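Local coordinates for flavin reductase domain protein (Arthrobacter sp., PDB 2QCK) that probably binds FMN and acts as a flavin reductase-like oxidoreductase, at residues 18-30 / 35-47. Sequence-based numbering, arbitrary orientation.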
ATOM      1  N   ARG A  18      -1.021  -2.900 -12.328  1.00 47.61           N
ATOM      2  CA  ARG A  18      -0.988  -4.352 -12.566  1.00 49.20           C
ATOM      3  C   ARG A  18       0.381  -4.916 -12.223  1.00 47.99           C
ATOM      4  O   ARG A  18       0.499  -6.023 -11.757  1.00 52.30           O
ATOM      5  CB  ARG A  18      -1.302  -4.674 -14.033  1.00 49.19           C
ATOM      6  CG  ARG A  18      -1.561  -6.159 -14.313  1.00 50.49           C
ATOM      7  CD  ARG A  18      -1.604  -6.543 -15.814  1.00 52.33           C
ATOM      8  NE  ARG A  18      -0.335  -6.304 -16.512  1.00 49.01           N
ATOM      9  CZ  ARG A  18       0.768  -7.036 -16.350  1.00 59.01           C
ATOM     10  NH1 ARG A  18       0.789  -8.094 -15.544  1.00 58.49           N
ATOM     11  NH2 ARG A  18       1.869  -6.719 -17.014  1.00 60.25           N
ATOM     12  N   ARG A  19       1.419  -4.135 -12.466  1.00 49.00           N
ATOM     13  CA  ARG A  19       2.786  -4.563 -12.229  1.00 47.53           C
ATOM     14  C   ARG A  19       3.286  -4.309 -10.816  1.00 47.84           C
ATOM     15  O   ARG A  19       4.454  -4.605 -10.497  1.00 51.93           O
ATOM     16  CB  ARG A  19       3.707  -3.844 -13.204  1.00 48.88           C
ATOM     17  CG  ARG A  19       3.464  -4.191 -14.674  1.00 47.13           C
ATOM     18  CD  ARG A  19       4.577  -3.628 -15.530  1.00 47.21           C
ATOM     19  NE  ARG A  19       4.261  -3.889 -16.926  1.00 52.02           N
ATOM     20  CZ  ARG A  19       5.108  -3.739 -17.933  1.00 54.61           C
ATOM     21  NH1 ARG A  19       6.358  -3.330 -17.735  1.00 48.19           N
ATOM     22  NH2 ARG A  19       4.692  -4.009 -19.163  1.00 53.67           N
ATOM     23  N   HIS A  20       2.435  -3.744  -9.973  1.00 44.20           N
ATOM     24  CA  HIS A  20       2.820  -3.391  -8.628  1.00 38.78           C
ATOM     25  C   HIS A  20       2.158  -4.416  -7.714  1.00 40.82           C
ATOM     26  O   HIS A  20       0.936  -4.490  -7.670  1.00 41.62           O
ATOM     27  CB  HIS A  20       2.317  -1.975  -8.354  1.00 39.50           C
ATOM     28  CG  HIS A  20       2.774  -1.404  -7.061  1.00 41.04           C
ATOM     29  ND1 HIS A  20       4.108  -1.167  -6.785  1.00 31.66           N
ATOM     30  CD2 HIS A  20       2.087  -1.005  -5.967  1.00 43.29           C
ATOM     31  CE1 HIS A  20       4.218  -0.654  -5.572  1.00 32.87           C
ATOM     32  NE2 HIS A  20       3.008  -0.537  -5.054  1.00 44.95           N
ATOM     33  N   ALA A  21       2.943  -5.215  -6.996  1.00 37.05           N
ATOM     34  CA  ALA A  21       2.384  -6.242  -6.105  1.00 36.36           C
ATOM     35  C   ALA A  21       1.919  -5.618  -4.783  1.00 34.98           C
ATOM     36  O   ALA A  21       2.256  -4.471  -4.439  1.00 35.86           O
ATOM     37  CB  ALA A  21       3.431  -7.306  -5.834  1.00 37.53           C
ATOM     38  N   ALA A  22       1.167  -6.374  -3.991  1.00 36.27           N
ATOM     39  CA  ALA A  22       0.620  -5.815  -2.768  1.00 36.43           C
ATOM     40  C   ALA A  22       0.306  -6.917  -1.760  1.00 34.83           C
ATOM     41  O   ALA A  22       0.028  -8.031  -2.157  1.00 36.59           O
ATOM     42  CB  ALA A  22      -0.643  -5.027  -3.102  1.00 36.42           C
ATOM     43  N   GLY A  23       0.359  -6.600  -0.478  1.00 36.53           N
ATOM     44  CA  GLY A  23      -0.133  -7.507   0.532  1.00 34.64           C
ATOM     45  C   GLY A  23      -1.626  -7.433   0.635  1.00 33.62           C
ATOM     46  O   GLY A  23      -2.208  -6.451   0.243  1.00 34.77           O
ATOM     47  N   VAL A  24      -2.246  -8.447   1.240  1.00 31.05           N
ATOM     48  CA  VAL A  24      -3.704  -8.553   1.269  1.00 33.06           C
ATOM     49  C   VAL A  24      -4.146  -8.480   2.726  1.00 31.76           C
ATOM     50  O   VAL A  24      -3.632  -9.231   3.551  1.00 30.60           O
ATOM     51  CB  VAL A  24      -4.191  -9.861   0.562  1.00 30.63           C
ATOM     52  CG1 VAL A  24      -5.743  -9.938   0.504  1.00 32.23           C
ATOM     53  CG2 VAL A  24      -3.581  -9.953  -0.852  1.00 39.50           C
ATOM     54  N   ALA A  25      -5.054  -7.537   3.026  1.00 32.29           N
ATOM     55  CA  ALA A  25      -5.705  -7.414   4.327  1.00 33.69           C
ATOM     56  C   ALA A  25      -7.229  -7.441   4.121  1.00 32.03           C
ATOM     57  O   ALA A  25      -7.677  -7.358   3.002  1.00 33.26           O
ATOM     58  CB  ALA A  25      -5.264  -6.086   5.025  1.00 34.02           C
ATOM     59  N   ILE A  26      -8.009  -7.587   5.197  1.00 35.42           N
ATOM     60  CA  ILE A  26      -9.460  -7.409   5.156  1.00 32.21           C
ATOM     61  C   ILE A  26      -9.913  -6.400   6.211  1.00 34.20           C
ATOM     62  O   ILE A  26      -9.458  -6.438   7.392  1.00 33.43           O
ATOM     63  CB  ILE A  26     -10.282  -8.724   5.342  1.00 29.87           C
ATOM     64  CG1 ILE A  26      -9.964  -9.719   4.215  1.00 33.83           C
ATOM     65  CG2 ILE A  26     -11.745  -8.337   5.364  1.00 28.70           C
ATOM     66  CD1 ILE A  26     -10.284 -11.191   4.506  1.00 28.35           C
ATOM     67  N   ILE A  27     -10.773  -5.476   5.775  1.00 34.29           N
ATOM     68  CA  ILE A  27     -11.322  -4.413   6.644  1.00 30.75           C
ATOM     69  C   ILE A  27     -12.718  -4.837   7.002  1.00 30.74           C
ATOM     70  O   ILE A  27     -13.430  -5.298   6.138  1.00 29.83           O
ATOM     71  CB  ILE A  27     -11.385  -3.056   5.915  1.00 34.11           C
ATOM     72  CG1 ILE A  27      -9.979  -2.592   5.584  1.00 25.16           C
ATOM     73  CG2 ILE A  27     -12.144  -1.963   6.766  1.00 35.35           C
ATOM     74  CD1 ILE A  27      -9.243  -1.985   6.757  1.00 31.10           C
ATOM     75  N   THR A  28     -13.087  -4.668   8.267  1.00 29.71           N
ATOM     76  CA  THR A  28     -14.449  -5.038   8.742  1.00 29.48           C
ATOM     77  C   THR A  28     -15.057  -3.821   9.437  1.00 30.34           C
ATOM     78  O   THR A  28     -14.336  -3.001   9.983  1.00 32.80           O
ATOM     79  CB  THR A  28     -14.398  -6.194   9.687  1.00 27.58           C
ATOM     80  OG1 THR A  28     -13.497  -5.860  10.796  1.00 27.71           O
ATOM     81  CG2 THR A  28     -13.974  -7.456   8.900  1.00 30.40           C
ATOM     82  N   VAL A  29     -16.375  -3.643   9.324  1.00 31.23           N
ATOM     83  CA  VAL A  29     -17.045  -2.572  10.016  1.00 25.58           C
ATOM     84  C   VAL A  29     -18.428  -3.066  10.349  1.00 30.15           C
ATOM     85  O   VAL A  29     -18.999  -3.872   9.614  1.00 31.56           O
ATOM     86  CB  VAL A  29     -17.092  -1.301   9.192  1.00 29.63           C
ATOM     87  CG1 VAL A  29     -17.726  -1.538   7.835  1.00 31.52           C
ATOM     88  CG2 VAL A  29     -17.787  -0.174   9.968  1.00 29.77           C
ATOM     89  N   ASN A  30     -18.916  -2.631  11.491  1.00 29.02           N
ATOM     90  CA  ASN A  30     -20.288  -2.934  11.956  1.00 30.86           C
ATOM     91  C   ASN A  30     -21.156  -1.680  11.829  1.00 32.20           C
ATOM     92  O   ASN A  30     -21.090  -0.740  12.660  1.00 31.55           O
ATOM     93  CB  ASN A  30     -20.190  -3.407  13.407  1.00 30.15           C
ATOM     94  CG  ASN A  30     -21.504  -3.931  13.949  1.00 37.84           C
ATOM     95  OD1 ASN A  30     -22.579  -3.724  13.375  1.00 43.12           O
ATOM     96  ND2 ASN A  30     -21.418  -4.621  15.071  1.00 32.38           N
ATOM     97  N   PRO A  35     -22.733  -6.521   9.930  1.00 34.24           N
ATOM     98  CA  PRO A  35     -21.320  -6.531   9.590  1.00 34.97           C
ATOM     99  C   PRO A  35     -21.069  -6.334   8.114  1.00 33.88           C
ATOM    100  O   PRO A  35     -21.765  -6.892   7.276  1.00 37.54           O
ATOM    101  CB  PRO A  35     -20.851  -7.921  10.008  1.00 34.31           C
ATOM    102  CG  PRO A  35     -22.054  -8.787   9.887  1.00 36.32           C
ATOM    103  CD  PRO A  35     -23.228  -7.879  10.233  1.00 36.21           C
ATOM    104  N   TYR A  36     -20.076  -5.522   7.815  1.00 33.34           N
ATOM    105  CA  TYR A  36     -19.599  -5.320   6.465  1.00 29.08           C
ATOM    106  C   TYR A  36     -18.110  -5.537   6.491  1.00 31.80           C
ATOM    107  O   TYR A  36     -17.481  -5.334   7.523  1.00 32.77           O
ATOM    108  CB  TYR A  36     -19.853  -3.901   6.021  1.00 33.64           C
ATOM    109  CG  TYR A  36     -21.279  -3.602   5.720  1.00 33.68           C
ATOM    110  CD1 TYR A  36     -22.166  -3.352   6.731  1.00 32.11           C
ATOM    111  CD2 TYR A  36     -21.728  -3.565   4.426  1.00 41.17           C
ATOM    112  CE1 TYR A  36     -23.478  -3.074   6.476  1.00 37.09           C
ATOM    113  CE2 TYR A  36     -23.023  -3.280   4.151  1.00 42.45           C
ATOM    114  CZ  TYR A  36     -23.900  -3.046   5.177  1.00 42.85           C
ATOM    115  OH  TYR A  36     -25.218  -2.767   4.889  1.00 44.80           O
ATOM    116  N   GLY A  37     -17.526  -5.903   5.351  1.00 30.67           N
ATOM    117  CA  GLY A  37     -16.068  -6.032   5.283  1.00 32.05           C
ATOM    118  C   GLY A  37     -15.621  -6.266   3.872  1.00 32.36           C
ATOM    119  O   GLY A  37     -16.411  -6.640   3.028  1.00 34.49           O
ATOM    120  N   PHE A  38     -14.344  -6.049   3.598  1.00 34.60           N
ATOM    121  CA  PHE A  38     -13.899  -6.173   2.233  1.00 33.17           C
ATOM    122  C   PHE A  38     -12.384  -6.389   2.179  1.00 33.43           C
ATOM    123  O   PHE A  38     -11.653  -5.924   3.039  1.00 30.50           O
ATOM    124  CB  PHE A  38     -14.346  -4.927   1.445  1.00 37.75           C
ATOM    125  CG  PHE A  38     -13.926  -3.637   2.075  1.00 39.79           C
ATOM    126  CD1 PHE A  38     -14.684  -3.053   3.111  1.00 36.72           C
ATOM    127  CD2 PHE A  38     -12.751  -3.029   1.697  1.00 36.57           C
ATOM    128  CE1 PHE A  38     -14.288  -1.870   3.724  1.00 37.58           C
ATOM    129  CE2 PHE A  38     -12.338  -1.859   2.317  1.00 37.39           C
ATOM    130  CZ  PHE A  38     -13.144  -1.270   3.323  1.00 38.25           C
ATOM    131  N   THR A  39     -11.939  -7.148   1.189  1.00 29.61           N
ATOM    132  CA  THR A  39     -10.529  -7.403   0.955  1.00 32.23           C
ATOM    133  C   THR A  39      -9.960  -6.115   0.422  1.00 28.79           C
ATOM    134  O   THR A  39     -10.606  -5.449  -0.351  1.00 31.11           O
ATOM    135  CB  THR A  39     -10.371  -8.599  -0.054  1.00 33.29           C
ATOM    136  OG1 THR A  39     -10.883  -9.762   0.577  1.00 32.83           O
ATOM    137  CG2 THR A  39      -8.903  -8.903  -0.499  1.00 28.94           C
ATOM    138  N   ALA A  40      -8.706  -5.823   0.764  1.00 32.48           N
ATOM    139  CA  ALA A  40      -8.058  -4.586   0.422  1.00 30.98           C
ATOM    140  C   ALA A  40      -6.570  -4.834   0.168  1.00 33.45           C
ATOM    141  O   ALA A  40      -5.921  -5.604   0.853  1.00 32.11           O
ATOM    142  CB  ALA A  40      -8.206  -3.582   1.549  1.00 32.17           C
ATOM    143  N   THR A  41      -6.055  -4.218  -0.873  1.00 33.52           N
ATOM    144  CA  THR A  41      -4.615  -4.247  -1.144  1.00 34.32           C
ATOM    145  C   THR A  41      -3.904  -2.912  -0.880  1.00 35.97           C
ATOM    146  O   THR A  41      -2.708  -2.788  -1.166  1.00 33.18           O
ATOM    147  CB  THR A  41      -4.363  -4.665  -2.600  1.00 37.60           C
ATOM    148  OG1 THR A  41      -5.239  -3.929  -3.460  1.00 38.16           O
ATOM    149  CG2 THR A  41      -4.652  -6.167  -2.799  1.00 31.65           C
ATOM    150  N   SER A  42      -4.576  -1.926  -0.305  1.00 34.09           N
ATOM    151  CA  SER A  42      -3.949  -0.599  -0.126  1.00 35.47           C
ATOM    152  C   SER A  42      -3.592  -0.222   1.301  1.00 37.97           C
ATOM    153  O   SER A  42      -3.171   0.907   1.576  1.00 42.92           O
ATOM    154  CB  SER A  42      -4.847   0.479  -0.721  1.00 41.30           C
ATOM    155  OG  SER A  42      -6.150   0.465  -0.155  1.00 31.91           O
ATOM    156  N   VAL A  43      -3.730  -1.156   2.215  1.00 31.42           N
ATOM    157  CA  VAL A  43      -3.541  -0.856   3.609  1.00 32.88           C
ATOM    158  C   VAL A  43      -2.046  -0.577   3.737  1.00 33.34           C
ATOM    159  O   VAL A  43      -1.264  -1.351   3.201  1.00 37.33           O
ATOM    160  CB  VAL A  43      -3.964  -2.038   4.513  1.00 34.52           C
ATOM    161  CG1 VAL A  43      -3.472  -1.835   5.909  1.00 29.40           C
ATOM    162  CG2 VAL A  43      -5.526  -2.222   4.508  1.00 26.45           C
ATOM    163  N   ALA A  44      -1.680   0.510   4.409  1.00 31.70           N
ATOM    164  CA  ALA A  44      -0.261   0.936   4.591  1.00 29.80           C
ATOM    165  C   ALA A  44      -0.164   1.578   5.932  1.00 32.95           C
ATOM    166  O   ALA A  44      -1.067   2.288   6.371  1.00 34.25           O
ATOM    167  CB  ALA A  44       0.149   1.923   3.555  1.00 32.95           C
ATOM    168  N   SER A  45       0.953   1.333   6.582  1.00 31.65           N
ATOM    169  CA  SER A  45       1.350   2.079   7.755  1.00 32.13           C
ATOM    170  C   SER A  45       1.521   3.580   7.477  1.00 34.63           C
ATOM    171  O   SER A  45       2.113   3.953   6.456  1.00 34.87           O
ATOM    172  CB  SER A  45       2.681   1.511   8.218  1.00 30.07           C
ATOM    173  OG  SER A  45       2.940   2.037   9.480  1.00 43.32           O
ATOM    174  N   LEU A  46       1.012   4.428   8.389  1.00 34.99           N
ATOM    175  CA  LEU A  46       1.207   5.873   8.336  1.00 33.13           C
ATOM    176  C   LEU A  46       2.118   6.405   9.427  1.00 32.65           C
ATOM    177  O   LEU A  46       3.070   7.142   9.166  1.00 32.13           O
ATOM    178  CB  LEU A  46      -0.150   6.612   8.367  1.00 30.03           C
ATOM    179  CG  LEU A  46      -0.173   8.156   8.449  1.00 30.40           C
ATOM    180  CD1 LEU A  46       0.618   8.847   7.319  1.00 33.72           C
ATOM    181  CD2 LEU A  46      -1.612   8.589   8.456  1.00 32.54           C
ATOM    182  N   SER A  47       1.844   6.044  10.672  1.00 35.69           N
ATOM    183  CA  SER A  47       2.669   6.548  11.771  1.00 30.82           C
ATOM    184  C   SER A  47       2.729   5.578  12.918  1.00 35.67           C
ATOM    185  O   SER A  47       1.938   4.665  13.024  1.00 35.78           O
ATOM    186  CB  SER A  47       2.186   7.910  12.281  1.00 30.98           C
ATOM    187  OG  SER A  47       0.916   7.800  12.891  1.00 28.85           O
TER
HETATM  188  O   HOH W   1      -3.670  -4.206   1.893  1.00 42.64           O
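Strands 25-30 and 35-40 run antiparallel at 166° as a β hairpin of the flavin reductase-like domain, with backbone N-H and C=O groups paired both ways at Ala25-Ala40 and Val29-Tyr36 and Ile27 N bonded to Phe38 O between them. Ala25, Ile27, Val29, Tyr36, Phe38 and Ala40 share one sheet face. There the Phe38 ring turns one face to Ile27, the two side chains lying side by side, and Ile27 CB makes a CH-π contact 3.9 Å from the ring centroid, offset toward the rim; CG2 of Ile27 reaches Phe38 CZ at 3.7 Å. The ring gets there because CG stands between backbone N and carbonyl carbon (chi1 53°), and Phe55 of strand 51-58 and Ile67 of helix 64-69 also touch it. An alanine in place of Phe38 would probably leave Ile27 CB and CG2 without their aromatic cover and open a gap between Ile27 and the side chains of Phe55 and Ile67. Farther along, Val29 CG1 meets Tyr36 CB at 3.7 Å. On the face of Ile26 and Thr39, Thr39 CG2 meets Val24 CG1 at a tight 3.5 Å, while Thr39 OG1 bonds to Ala86 O. Beyond the ladder, Val43 CG2 packs on Ala25 CB, and a water bridges the diverging chains: it donates to Gly23 O and, at 2.8 Å, to Ala40 O, and accepts from Val43 N.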